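Local coordinates for K Homology domain-containing protein (Aeropyrum pernix, PDB 1TUA) that is of unknown function but, being built from two KH-type units, probably binds RNA, at residues P4-K9 with N59-A64; T33-T38 with V46-E51; I70-P75 with E137-G142; R107-I112 with I131-Y136; Y144-A149 with R172-I177. All blocks are in the same frame, centred on the assembly; numbering follows the deposited sequence.

Interaction 1. Residues P4-K9 with N59-A64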
# COMPACT_ATOMS: atom_id res chain seq x y z
N PRO A 4 -1.91 -17.64 16.42
CA PRO A 4 -1.91 -17.10 15.06
C PRO A 4 -0.51 -16.53 14.80
O PRO A 4 0.08 -15.89 15.67
CB PRO A 4 -2.97 -16.00 15.11
CG PRO A 4 -3.90 -16.46 16.21
CD PRO A 4 -2.94 -16.98 17.25
N ARG A 5 0.02 -16.81 13.62
CA ARG A 5 1.34 -16.31 13.25
C ARG A 5 1.27 -15.95 11.78
O ARG A 5 0.83 -16.76 10.97
CB ARG A 5 2.42 -17.38 13.45
CG ARG A 5 2.67 -17.77 14.88
CD ARG A 5 3.90 -18.67 15.00
NE ARG A 5 4.24 -18.95 16.39
CZ ARG A 5 3.68 -19.90 17.13
NH1 ARG A 5 2.74 -20.68 16.60
NH2 ARG A 5 4.04 -20.06 18.39
N ILE A 6 1.67 -14.73 11.45
CA ILE A 6 1.67 -14.31 10.06
C ILE A 6 3.12 -14.07 9.63
O ILE A 6 3.81 -13.20 10.17
CB ILE A 6 0.84 -13.02 9.86
CG1 ILE A 6 -0.61 -13.28 10.27
CG2 ILE A 6 0.92 -12.56 8.41
CD1 ILE A 6 -1.56 -12.11 10.03
N TYR A 7 3.57 -14.87 8.68
CA TYR A 7 4.92 -14.76 8.15
C TYR A 7 4.90 -13.77 6.99
O TYR A 7 4.07 -13.89 6.09
CB TYR A 7 5.41 -16.12 7.66
CG TYR A 7 5.70 -17.09 8.77
CD1 TYR A 7 7.01 -17.41 9.11
CD2 TYR A 7 4.67 -17.68 9.50
CE1 TYR A 7 7.29 -18.29 10.15
CE2 TYR A 7 4.94 -18.57 10.55
CZ TYR A 7 6.26 -18.87 10.87
OH TYR A 7 6.54 -19.73 11.90
N VAL A 8 5.79 -12.80 7.03
CA VAL A 8 5.86 -11.81 5.97
C VAL A 8 7.27 -11.80 5.38
O VAL A 8 8.24 -11.47 6.07
CB VAL A 8 5.53 -10.40 6.51
CG1 VAL A 8 5.57 -9.38 5.38
CG2 VAL A 8 4.18 -10.41 7.19
N LYS A 9 7.37 -12.16 4.10
CA LYS A 9 8.67 -12.16 3.43
C LYS A 9 8.99 -10.71 3.12
O LYS A 9 8.17 -10.00 2.56
CB LYS A 9 8.61 -12.96 2.13
CG LYS A 9 9.94 -13.03 1.38
CD LYS A 9 11.00 -13.78 2.18
CE LYS A 9 12.38 -13.68 1.52
NZ LYS A 9 12.83 -12.26 1.41
N ASN A 59 -5.77 -6.56 14.57
CA ASN A 59 -4.52 -6.00 15.07
C ASN A 59 -3.33 -6.72 14.48
O ASN A 59 -2.35 -6.10 14.08
CB ASN A 59 -4.45 -6.10 16.59
CG ASN A 59 -5.27 -5.03 17.28
OD1 ASN A 59 -6.35 -4.66 16.82
ND2 ASN A 59 -4.76 -4.52 18.41
N LEU A 60 -3.43 -8.05 14.43
CA LEU A 60 -2.37 -8.90 13.89
C LEU A 60 -2.22 -8.68 12.38
O LEU A 60 -1.11 -8.50 11.87
CB LEU A 60 -2.70 -10.36 14.17
CG LEU A 60 -1.61 -11.38 13.85
CD1 LEU A 60 -0.47 -11.24 14.86
CD2 LEU A 60 -2.19 -12.78 13.91
N MET A 61 -3.35 -8.69 11.69
CA MET A 61 -3.36 -8.51 10.25
C MET A 61 -2.84 -7.13 9.82
O MET A 61 -2.03 -7.04 8.90
CB MET A 61 -4.78 -8.77 9.72
CG MET A 61 -5.22 -10.23 9.89
SD MET A 61 -6.98 -10.58 9.59
CE MET A 61 -7.08 -10.30 7.89
N LYS A 62 -3.27 -6.07 10.49
CA LYS A 62 -2.79 -4.74 10.11
C LYS A 62 -1.30 -4.57 10.42
O LYS A 62 -0.59 -3.89 9.69
CB LYS A 62 -3.61 -3.65 10.82
CG LYS A 62 -5.01 -3.51 10.25
CD LYS A 62 -5.76 -2.34 10.88
CE LYS A 62 -7.06 -2.04 10.13
NZ LYS A 62 -6.81 -1.54 8.74
N ALA A 63 -0.83 -5.19 11.50
CA ALA A 63 0.58 -5.12 11.85
C ALA A 63 1.37 -5.74 10.68
O ALA A 63 2.40 -5.20 10.25
CB ALA A 63 0.85 -5.91 13.14
N ALA A 64 0.87 -6.86 10.17
CA ALA A 64 1.52 -7.55 9.06
C ALA A 64 1.44 -6.73 7.77
O ALA A 64 2.35 -6.77 6.94
CB ALA A 64 0.88 -8.92 8.85
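I6 and V8 of strand 6-9 face L60, M61 and A64 of helix 57-72; strand and helix segment run nearly parallel, 8° apart in direction, their axes 9.4 Å apart at closest approach. The backbones come nearest at V8 and A64, 6.8 Å between CA atoms. P4, I6 and V8 start their side chains toward the helix, and I6 does most of the touching. With CG1 beside the backbone N (chi1 -61°) and CG2 therefore anti to it, I6 divides its two branches between neighbouring turns of the helix. The I6 and L60 side chains slide past each other in opposite directions, I6 CD1 3.9 Å from L60 CG; I6 CD1 also reaches M61 CG at 4.1 Å. The other branch, I6 CG2, meets A64 CB at 3.7 Å. V8 CG2 comes to the same methyl, 4.0 Å from A64 CB, which two side chains of the strand thus share. At the exposed end, P4 lays its ring carbon CB 3.5 Å from L60 CD2. No hydrogen bond crosses the contact; the fit is purely apolar. I6 and V8 are paired through their backbones with V48 and V46 of strand 45-50, while L60 also touches V48 and P50. A helix lies here against an edge strand of a 1-3-2 antiparallel sheet, consistent with the beta-alpha-alpha-beta-beta-alpha arrangement of a type I KH fold.

Interaction 2. Residues T33-T38 with V46-E51; sequences TGTVIT and VIVEPE
I37 turns CG1 beside its backbone N (chi1 -59°), which leaves CG2 anti to it; V46 has CG1 anti (chi1 168°). I37 CG2 and V46 CG1 meet obliquely on the buried face of the hairpin at 3.3 Å, a close methyl-methyl contact. T38 instead holds OG1 between its nitrogen and carbonyl carbon (chi1 59°), against the branch point of I47 on the other face, T38 OG1 to I47 CB 3.2 Å. Paired backbone bonds join the antiparallel strands: T38 N to I47 O at 2.9 Å with I47 N to T38 O in return, and V36 N to E49 O at 2.7 Å with E49 N to V36 O. Past the strand end, E51 N bonds G34 O at 3.0 Å, and the E51 side chain folds over G34. A water links E51 OE1 to T35 O. The E49 carboxylate reaches outside the hairpin to a salt bridge with R5, whereas I37 packs on I29 and M30 of helix 24-33. Backbone bonds thus fix the register and branched apolar groups seal the side toward the helices, while the other face is mixed, with V36 and I47 beside the polar T38 and E49.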
# COMPACT_ATOMS: atom_id res chain seq x y z
N THR A 33 -0.12 -2.10 18.12
CA THR A 33 -1.00 -3.24 17.83
C THR A 33 -1.05 -4.35 18.88
O THR A 33 -1.94 -5.19 18.84
CB THR A 33 -0.62 -3.88 16.48
OG1 THR A 33 0.75 -4.31 16.54
CG2 THR A 33 -0.80 -2.89 15.33
N GLY A 34 -0.11 -4.36 19.81
CA GLY A 34 -0.10 -5.40 20.83
C GLY A 34 0.40 -6.71 20.25
O GLY A 34 -0.07 -7.80 20.61
N THR A 35 1.35 -6.61 19.33
CA THR A 35 1.92 -7.79 18.70
C THR A 35 3.39 -7.93 19.05
O THR A 35 3.99 -7.03 19.65
CB THR A 35 1.80 -7.73 17.16
OG1 THR A 35 2.46 -6.54 16.68
CG2 THR A 35 0.34 -7.72 16.72
N VAL A 36 3.95 -9.08 18.70
CA VAL A 36 5.36 -9.36 18.91
C VAL A 36 5.88 -9.71 17.52
O VAL A 36 5.37 -10.61 16.85
CB VAL A 36 5.57 -10.54 19.87
CG1 VAL A 36 7.07 -10.81 20.01
CG2 VAL A 36 4.95 -10.21 21.22
N ILE A 37 6.90 -8.98 17.08
CA ILE A 37 7.46 -9.19 15.76
C ILE A 37 8.88 -9.71 15.88
O ILE A 37 9.73 -9.10 16.52
CB ILE A 37 7.45 -7.87 14.96
CG1 ILE A 37 6.02 -7.36 14.83
CG2 ILE A 37 8.07 -8.09 13.59
CD1 ILE A 37 5.91 -6.02 14.13
N THR A 38 9.13 -10.86 15.26
CA THR A 38 10.45 -11.46 15.29
C THR A 38 11.02 -11.44 13.87
O THR A 38 10.31 -11.70 12.90
CB THR A 38 10.39 -12.89 15.83
OG1 THR A 38 9.54 -13.68 14.99
CG2 THR A 38 9.84 -12.91 17.24
N VAL A 46 9.84 -12.02 8.40
CA VAL A 46 9.36 -11.44 9.64
C VAL A 46 8.16 -12.25 10.10
O VAL A 46 7.36 -12.71 9.29
CB VAL A 46 8.97 -9.95 9.40
CG1 VAL A 46 8.20 -9.40 10.60
CG2 VAL A 46 10.25 -9.13 9.16
N ILE A 47 8.05 -12.48 11.41
CA ILE A 47 6.92 -13.22 11.95
C ILE A 47 6.16 -12.31 12.91
O ILE A 47 6.74 -11.75 13.83
CB ILE A 47 7.37 -14.48 12.71
CG1 ILE A 47 8.28 -15.32 11.82
CG2 ILE A 47 6.15 -15.29 13.14
CD1 ILE A 47 8.87 -16.53 12.51
N VAL A 48 4.86 -12.17 12.67
CA VAL A 48 4.01 -11.33 13.51
C VAL A 48 3.10 -12.23 14.35
O VAL A 48 2.41 -13.09 13.81
CB VAL A 48 3.13 -10.39 12.65
CG1 VAL A 48 2.35 -9.45 13.54
CG2 VAL A 48 4.01 -9.60 11.67
N GLU A 49 3.12 -12.03 15.66
CA GLU A 49 2.29 -12.81 16.58
C GLU A 49 1.60 -11.89 17.57
O GLU A 49 2.07 -10.79 17.84
CB GLU A 49 3.15 -13.76 17.41
CG GLU A 49 4.09 -14.66 16.67
CD GLU A 49 4.96 -15.44 17.64
OE1 GLU A 49 5.51 -14.80 18.57
OE2 GLU A 49 5.08 -16.67 17.49
N PRO A 50 0.48 -12.34 18.14
CA PRO A 50 -0.22 -11.51 19.12
C PRO A 50 0.53 -11.66 20.45
O PRO A 50 1.14 -12.70 20.70
CB PRO A 50 -1.62 -12.13 19.17
CG PRO A 50 -1.33 -13.59 18.94
CD PRO A 50 -0.30 -13.56 17.83
N GLU A 51 0.51 -10.63 21.29
CA GLU A 51 1.21 -10.72 22.58
C GLU A 51 0.38 -11.54 23.58
O GLU A 51 0.92 -12.07 24.55
CB GLU A 51 1.49 -9.33 23.15
CG GLU A 51 0.25 -8.53 23.51
CD GLU A 51 0.57 -7.11 23.98
OE1 GLU A 51 1.67 -6.61 23.70
OE2 GLU A 51 -0.30 -6.49 24.63
O HOH W 1 3.83 -5.98 22.21

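Interaction 3. Residues I70-P75 with E137-G142; sequences ISLGFP and EVAIIG
F74 lays one ring face against I141 CD1, which stands 3.8 Å from the ring centroid and 18° off the ring normal in a CH-pi contact. The ring also touches the strand at A139: F74 CE2 is 3.5 Å from A139 CB, a methyl that L72 CD1 touches too. With CG beside the backbone N (chi1 -84°), the F74 ring drops from the loop onto strand 137-141. An alanine here would take away this ring and probably leave I141 CD1 and the A139 methyl facing a gap. L72 sends its other methyl, CD2, across the E137 carboxylate, 3.7 Å from E137 OE1, an oxygen that also has a salt bridge to K11. A water joins L72 O to E137 O. Just before F74, G73 ends helix 57-72 in a Schellman motif, its positive phi turning the chain so that L72 and F74 both meet the strand. The buried contact thus sets the C-terminal end of the first KH-like unit's last helix against the central strand of the second unit's three-stranded sheet.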
# COMPACT_ATOMS: atom_id res chain seq x y z
N ILE A 70 6.05 -1.55 4.03
CA ILE A 70 7.42 -1.03 4.13
C ILE A 70 8.32 -1.83 3.19
O ILE A 70 9.19 -1.26 2.51
CB ILE A 70 7.95 -1.12 5.57
CG1 ILE A 70 7.13 -0.18 6.47
CG2 ILE A 70 9.45 -0.78 5.62
CD1 ILE A 70 7.39 -0.35 7.95
N SER A 71 8.11 -3.14 3.14
CA SER A 71 8.88 -4.01 2.25
C SER A 71 8.69 -3.58 0.80
O SER A 71 9.64 -3.59 0.01
CB SER A 71 8.41 -5.46 2.43
OG SER A 71 9.11 -6.34 1.56
N LEU A 72 7.47 -3.19 0.45
CA LEU A 72 7.15 -2.75 -0.91
C LEU A 72 7.78 -1.40 -1.29
O LEU A 72 7.83 -1.05 -2.47
CB LEU A 72 5.64 -2.68 -1.09
CG LEU A 72 4.96 -4.05 -1.21
CD1 LEU A 72 3.46 -3.90 -1.09
CD2 LEU A 72 5.34 -4.69 -2.55
N GLY A 73 8.24 -0.65 -0.30
CA GLY A 73 8.87 0.63 -0.61
C GLY A 73 8.40 1.84 0.17
O GLY A 73 9.08 2.87 0.17
N PHE A 74 7.25 1.74 0.83
CA PHE A 74 6.73 2.86 1.61
C PHE A 74 7.57 3.14 2.84
O PHE A 74 8.02 2.22 3.51
CB PHE A 74 5.31 2.56 2.11
CG PHE A 74 4.22 2.87 1.13
CD1 PHE A 74 3.96 4.18 0.73
CD2 PHE A 74 3.41 1.85 0.63
CE1 PHE A 74 2.92 4.47 -0.15
CE2 PHE A 74 2.36 2.13 -0.24
CZ PHE A 74 2.11 3.44 -0.63
N PRO A 75 7.82 4.42 3.15
CA PRO A 75 8.60 4.69 4.36
C PRO A 75 7.65 4.35 5.52
O PRO A 75 6.42 4.43 5.36
CB PRO A 75 8.89 6.20 4.25
CG PRO A 75 7.76 6.72 3.40
CD PRO A 75 7.63 5.64 2.35
N GLU A 137 6.57 -3.01 -8.57
CA GLU A 137 5.28 -3.06 -7.89
C GLU A 137 4.83 -1.67 -7.48
O GLU A 137 5.62 -0.91 -6.91
CB GLU A 137 5.38 -3.95 -6.64
CG GLU A 137 5.53 -5.42 -6.95
CD GLU A 137 6.21 -6.19 -5.83
OE1 GLU A 137 7.34 -5.82 -5.45
OE2 GLU A 137 5.61 -7.17 -5.34
N VAL A 138 3.59 -1.32 -7.78
CA VAL A 138 3.05 -0.02 -7.36
C VAL A 138 2.09 -0.31 -6.21
O VAL A 138 1.04 -0.93 -6.41
CB VAL A 138 2.29 0.68 -8.48
CG1 VAL A 138 1.78 2.02 -7.97
CG2 VAL A 138 3.21 0.88 -9.67
N ALA A 139 2.46 0.12 -5.01
CA ALA A 139 1.66 -0.10 -3.82
C ALA A 139 0.77 1.10 -3.53
O ALA A 139 1.19 2.25 -3.66
CB ALA A 139 2.57 -0.38 -2.63
N ILE A 140 -0.46 0.82 -3.10
CA ILE A 140 -1.45 1.86 -2.83
C ILE A 140 -2.10 1.66 -1.47
O ILE A 140 -2.51 0.56 -1.13
CB ILE A 140 -2.58 1.81 -3.89
CG1 ILE A 140 -1.98 1.91 -5.29
CG2 ILE A 140 -3.61 2.90 -3.62
CD1 ILE A 140 -2.91 1.42 -6.40
N ILE A 141 -2.22 2.74 -0.70
CA ILE A 141 -2.86 2.70 0.61
C ILE A 141 -4.03 3.69 0.62
O ILE A 141 -3.84 4.87 0.32
CB ILE A 141 -1.90 3.10 1.75
CG1 ILE A 141 -0.73 2.10 1.84
CG2 ILE A 141 -2.66 3.15 3.07
CD1 ILE A 141 0.41 2.55 2.72
N GLY A 142 -5.21 3.20 0.97
CA GLY A 142 -6.40 4.05 1.04
C GLY A 142 -7.60 3.20 1.41
O GLY A 142 -7.45 2.00 1.64
O HOH W 2 5.92 -0.17 -4.14

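Interaction 4. Residues R107-I112 with I131-Y136; sequences RIKGRI and INVGEY
K109 and I112, one turn apart on helix 102-113, meet V133 and the turn after it in the second KH unit, whose type I fold packs helices on one face of a 1-3-2 antiparallel sheet. The inner part is apolar. I112 and V133 cross at an angle, methyl to methyl, I112 CG2 to V133 CG2 4.0 Å. I112 is buried, for it also packs on I154 and L157 of helix 144-158 and on L94. V133 has its CG1 anti to the backbone N (chi1 -179°), so that its branches part: CG2 goes to I112, while CG1 faces the K109 chain, 4.0 Å from K109 CE. Beyond this point the contact opens toward the surface and turns polar. K109 reaches over V133, bends at chi3 (74°), and brings its ammonium to the carbonyls of the turn between strands 130-133 and 137-141. A methionine in its place would probably leave the G134 and E135 carbonyls without their charged donor and the turn less firmly tied to the helix. That helix leads into a GxxG loop, the element that contacts nucleic acid in KH relatives. The bond from K109 NZ to G134 O, 3.2 Å, is weak; the one from K109 NZ to E135 O is 3.1 Å, with the donor above the carbonyl plane, 36° out of it.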
# COMPACT_ATOMS: atom_id res chain seq x y z
N ARG A 107 9.65 2.25 -19.33
CA ARG A 107 8.77 3.17 -20.04
C ARG A 107 7.45 3.38 -19.33
O ARG A 107 7.00 4.52 -19.19
CB ARG A 107 8.53 2.71 -21.48
CG ARG A 107 9.71 2.95 -22.39
CD ARG A 107 9.26 3.14 -23.82
NE ARG A 107 8.49 1.99 -24.31
CZ ARG A 107 9.02 0.80 -24.57
NH1 ARG A 107 10.32 0.58 -24.41
NH2 ARG A 107 8.23 -0.18 -25.01
N ILE A 108 6.80 2.31 -18.88
CA ILE A 108 5.52 2.50 -18.20
C ILE A 108 5.68 3.18 -16.85
O ILE A 108 4.79 3.92 -16.42
CB ILE A 108 4.74 1.18 -18.01
CG1 ILE A 108 5.51 0.22 -17.12
CG2 ILE A 108 4.45 0.55 -19.37
CD1 ILE A 108 4.67 -0.95 -16.63
N LYS A 109 6.80 2.95 -16.17
CA LYS A 109 7.00 3.61 -14.88
C LYS A 109 7.10 5.11 -15.13
O LYS A 109 6.67 5.92 -14.30
CB LYS A 109 8.26 3.08 -14.19
CG LYS A 109 8.10 1.67 -13.65
CD LYS A 109 9.40 1.10 -13.12
CE LYS A 109 9.80 1.72 -11.80
NZ LYS A 109 11.14 1.25 -11.35
N GLY A 110 7.65 5.47 -16.29
CA GLY A 110 7.76 6.87 -16.64
C GLY A 110 6.39 7.51 -16.81
O GLY A 110 6.19 8.66 -16.42
N ARG A 111 5.45 6.76 -17.39
CA ARG A 111 4.08 7.24 -17.59
C ARG A 111 3.34 7.33 -16.24
O ARG A 111 2.61 8.28 -16.00
CB ARG A 111 3.30 6.29 -18.50
CG ARG A 111 3.79 6.23 -19.93
CD ARG A 111 3.48 7.50 -20.68
NE ARG A 111 2.04 7.67 -20.91
CZ ARG A 111 1.51 8.73 -21.50
NH1 ARG A 111 2.29 9.72 -21.92
NH2 ARG A 111 0.19 8.81 -21.68
N ILE A 112 3.54 6.33 -15.39
CA ILE A 112 2.89 6.30 -14.08
C ILE A 112 3.39 7.41 -13.17
O ILE A 112 2.60 8.04 -12.46
CB ILE A 112 3.10 4.93 -13.41
CG1 ILE A 112 2.34 3.86 -14.19
CG2 ILE A 112 2.64 4.97 -11.95
CD1 ILE A 112 2.63 2.43 -13.77
N ILE A 131 0.67 6.47 -2.84
CA ILE A 131 1.10 5.57 -3.90
C ILE A 131 2.62 5.51 -3.97
O ILE A 131 3.29 6.55 -4.02
CB ILE A 131 0.54 6.02 -5.28
CG1 ILE A 131 -1.00 5.95 -5.27
CG2 ILE A 131 1.10 5.14 -6.40
CD1 ILE A 131 -1.67 6.49 -6.53
N ASN A 132 3.17 4.30 -3.95
CA ASN A 132 4.61 4.13 -4.06
C ASN A 132 4.94 3.32 -5.30
O ASN A 132 4.40 2.24 -5.51
CB ASN A 132 5.17 3.40 -2.83
CG ASN A 132 6.69 3.34 -2.86
OD1 ASN A 132 7.29 2.37 -3.34
ND2 ASN A 132 7.32 4.39 -2.36
N VAL A 133 5.81 3.87 -6.14
CA VAL A 133 6.22 3.18 -7.35
C VAL A 133 7.58 2.55 -7.06
O VAL A 133 8.60 3.23 -7.06
CB VAL A 133 6.34 4.15 -8.55
CG1 VAL A 133 6.75 3.38 -9.80
CG2 VAL A 133 5.01 4.84 -8.78
N GLY A 134 7.57 1.25 -6.78
CA GLY A 134 8.81 0.55 -6.49
C GLY A 134 9.50 0.03 -7.73
O GLY A 134 9.29 0.55 -8.83
N GLU A 135 10.31 -1.02 -7.56
CA GLU A 135 11.03 -1.63 -8.68
C GLU A 135 10.08 -2.05 -9.80
O GLU A 135 10.27 -1.67 -10.96
CB GLU A 135 11.83 -2.84 -8.18
CG GLU A 135 12.67 -3.51 -9.26
CD GLU A 135 13.60 -4.59 -8.71
OE1 GLU A 135 13.11 -5.58 -8.12
OE2 GLU A 135 14.84 -4.44 -8.85
N TYR A 136 9.07 -2.83 -9.45
CA TYR A 136 8.09 -3.28 -10.44
C TYR A 136 6.70 -3.41 -9.84
O TYR A 136 5.77 -3.85 -10.50
CB TYR A 136 8.53 -4.62 -11.05
CG TYR A 136 8.66 -5.73 -10.04
CD1 TYR A 136 7.55 -6.49 -9.66
CD2 TYR A 136 9.88 -5.99 -9.41
CE1 TYR A 136 7.65 -7.48 -8.68
CE2 TYR A 136 9.99 -6.98 -8.43
CZ TYR A 136 8.87 -7.71 -8.07
OH TYR A 136 8.97 -8.67 -7.08

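Interaction 5. Residues Y144-A149 with R172-I177; sequences YERAMA and RIMREI
E145 opens the contact of helix 144-158 with the long helix 163-188; the two segments run antiparallel, 174° between their directions and 10.5 Å between axes at closest approach. E145 CB lies 3.9 Å from I177 CD1, and the two side chains slide past each other in opposite senses, bringing E145 OE1 to 3.7 Å from I177 CG2. A water bridges E145 OE1 and I177 O, its own oxygen 2.6 Å from I177 O. R146 follows with an extended chain from CG to NE. M174 CE lies over one face of its guanidinium, 3.9 Å from R146 NE, and R146 NH1 is 3.8 Å from I177 CG2, an oblique approach. The methionine gets there because it is bent at chi2 and chi3 (-59° and -52°), crossing the arginine at about a right angle. One turn on, A149 presents only a methyl: A149 CB is 3.9 Å from I173 CG2 and 4.1 Å from M174 SD, a small residue where the backbones come closest. The contact therefore has an apolar centre of A149, I173, M174 and I177, bordered by charged groups with apolar stems. The charge of R146 is probably balanced outside the two segments, by salt bridges to D143 and E181, whereas the partner of E145 there is R180, in a long, weak ion pair.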
# COMPACT_ATOMS: atom_id res chain seq x y z
N TYR A 144 -11.05 1.08 0.71
CA TYR A 144 -11.38 0.19 -0.40
C TYR A 144 -11.68 0.81 -1.76
O TYR A 144 -10.99 0.52 -2.74
CB TYR A 144 -12.54 -0.73 -0.03
CG TYR A 144 -12.81 -1.74 -1.10
CD1 TYR A 144 -11.91 -2.78 -1.35
CD2 TYR A 144 -13.93 -1.64 -1.93
CE1 TYR A 144 -12.11 -3.67 -2.40
CE2 TYR A 144 -14.15 -2.53 -2.97
CZ TYR A 144 -13.23 -3.54 -3.21
OH TYR A 144 -13.43 -4.41 -4.25
N GLU A 145 -12.71 1.64 -1.84
CA GLU A 145 -13.08 2.25 -3.12
C GLU A 145 -12.03 3.18 -3.72
O GLU A 145 -11.79 3.14 -4.93
CB GLU A 145 -14.39 2.99 -2.97
CG GLU A 145 -15.54 2.10 -2.63
CD GLU A 145 -16.85 2.82 -2.75
OE1 GLU A 145 -17.09 3.74 -1.95
OE2 GLU A 145 -17.63 2.46 -3.66
N ARG A 146 -11.42 4.01 -2.89
CA ARG A 146 -10.40 4.93 -3.37
C ARG A 146 -9.14 4.18 -3.82
O ARG A 146 -8.55 4.51 -4.85
CB ARG A 146 -10.06 5.96 -2.29
CG ARG A 146 -11.19 6.94 -2.05
CD ARG A 146 -10.89 7.90 -0.90
NE ARG A 146 -11.88 8.97 -0.85
CZ ARG A 146 -13.17 8.79 -0.57
NH1 ARG A 146 -13.63 7.58 -0.31
NH2 ARG A 146 -14.00 9.83 -0.58
N ALA A 147 -8.74 3.17 -3.06
CA ALA A 147 -7.56 2.38 -3.44
C ALA A 147 -7.83 1.64 -4.76
O ALA A 147 -6.95 1.53 -5.61
CB ALA A 147 -7.21 1.38 -2.33
N MET A 148 -9.05 1.13 -4.92
CA MET A 148 -9.39 0.42 -6.15
C MET A 148 -9.46 1.39 -7.33
O MET A 148 -9.12 1.03 -8.46
CB MET A 148 -10.71 -0.35 -5.99
CG MET A 148 -10.62 -1.57 -5.05
SD MET A 148 -9.23 -2.71 -5.42
CE MET A 148 -9.77 -3.36 -6.98
N ALA A 149 -9.89 2.63 -7.07
CA ALA A 149 -9.96 3.64 -8.13
C ALA A 149 -8.54 3.96 -8.60
O ALA A 149 -8.26 4.02 -9.80
CB ALA A 149 -10.63 4.90 -7.61
N ARG A 172 -14.62 10.79 -12.96
CA ARG A 172 -15.98 10.24 -12.98
C ARG A 172 -16.15 9.27 -11.82
O ARG A 172 -17.15 9.33 -11.10
CB ARG A 172 -16.24 9.51 -14.30
CG ARG A 172 -16.05 10.38 -15.52
CD ARG A 172 -17.13 11.44 -15.65
NE ARG A 172 -16.79 12.43 -16.68
CZ ARG A 172 -16.49 12.13 -17.94
NH1 ARG A 172 -16.49 10.87 -18.35
NH2 ARG A 172 -16.19 13.10 -18.79
N ILE A 173 -15.19 8.37 -11.67
CA ILE A 173 -15.23 7.38 -10.61
C ILE A 173 -15.24 8.01 -9.22
O ILE A 173 -16.04 7.62 -8.36
CB ILE A 173 -14.01 6.42 -10.70
CG1 ILE A 173 -14.05 5.63 -12.02
CG2 ILE A 173 -14.00 5.48 -9.51
CD1 ILE A 173 -15.29 4.79 -12.19
N MET A 174 -14.37 8.99 -9.00
CA MET A 174 -14.27 9.64 -7.70
C MET A 174 -15.44 10.58 -7.37
O MET A 174 -15.84 10.68 -6.21
CB MET A 174 -12.95 10.39 -7.57
CG MET A 174 -11.74 9.48 -7.35
SD MET A 174 -11.86 8.44 -5.85
CE MET A 174 -12.22 9.69 -4.63
N ARG A 175 -15.98 11.25 -8.38
CA ARG A 175 -17.11 12.14 -8.13
C ARG A 175 -18.30 11.26 -7.71
O ARG A 175 -19.09 11.63 -6.85
CB ARG A 175 -17.44 12.96 -9.39
CG ARG A 175 -18.47 14.05 -9.13
CD ARG A 175 -18.71 14.96 -10.32
NE ARG A 175 -20.00 15.62 -10.16
CZ ARG A 175 -20.62 16.33 -11.10
NH1 ARG A 175 -20.07 16.47 -12.30
NH2 ARG A 175 -21.81 16.85 -10.85
N GLU A 176 -18.39 10.08 -8.30
CA GLU A 176 -19.46 9.13 -8.00
C GLU A 176 -19.34 8.62 -6.55
O GLU A 176 -20.34 8.53 -5.83
CB GLU A 176 -19.37 7.95 -8.97
CG GLU A 176 -20.43 6.89 -8.80
CD GLU A 176 -20.06 5.59 -9.51
OE1 GLU A 176 -19.68 5.66 -10.71
OE2 GLU A 176 -20.14 4.51 -8.87
N ILE A 177 -18.12 8.29 -6.15
CA ILE A 177 -17.86 7.79 -4.80
C ILE A 177 -18.19 8.85 -3.74
O ILE A 177 -18.88 8.57 -2.76
CB ILE A 177 -16.37 7.37 -4.66
CG1 ILE A 177 -16.10 6.15 -5.54
CG2 ILE A 177 -16.02 7.06 -3.20
CD1 ILE A 177 -14.64 5.77 -5.66
O HOH W 3 -19.22 6.20 -1.79

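Interactions 1 and 2 belong to the first KH-like unit and share one antiparallel sheet: their centres are about 7 Å apart, and 2 is nested along the chain inside the loop closed by 1. Helix 57-72, used by interaction 1, carries on to interaction 3, about 16 Å away between centres, which joins that unit to the second. The centres of interactions 3 and 4 are about 12 Å apart; interaction 4 is nested within 3 and reaches the second sheet through strand 130-133. Strand 137-141 then leads into helix 144-158 and interaction 5, its centre about 33 Å from that of interaction 2. Two similar units thus stand side by side, with helix 163-188 on the far side of the second.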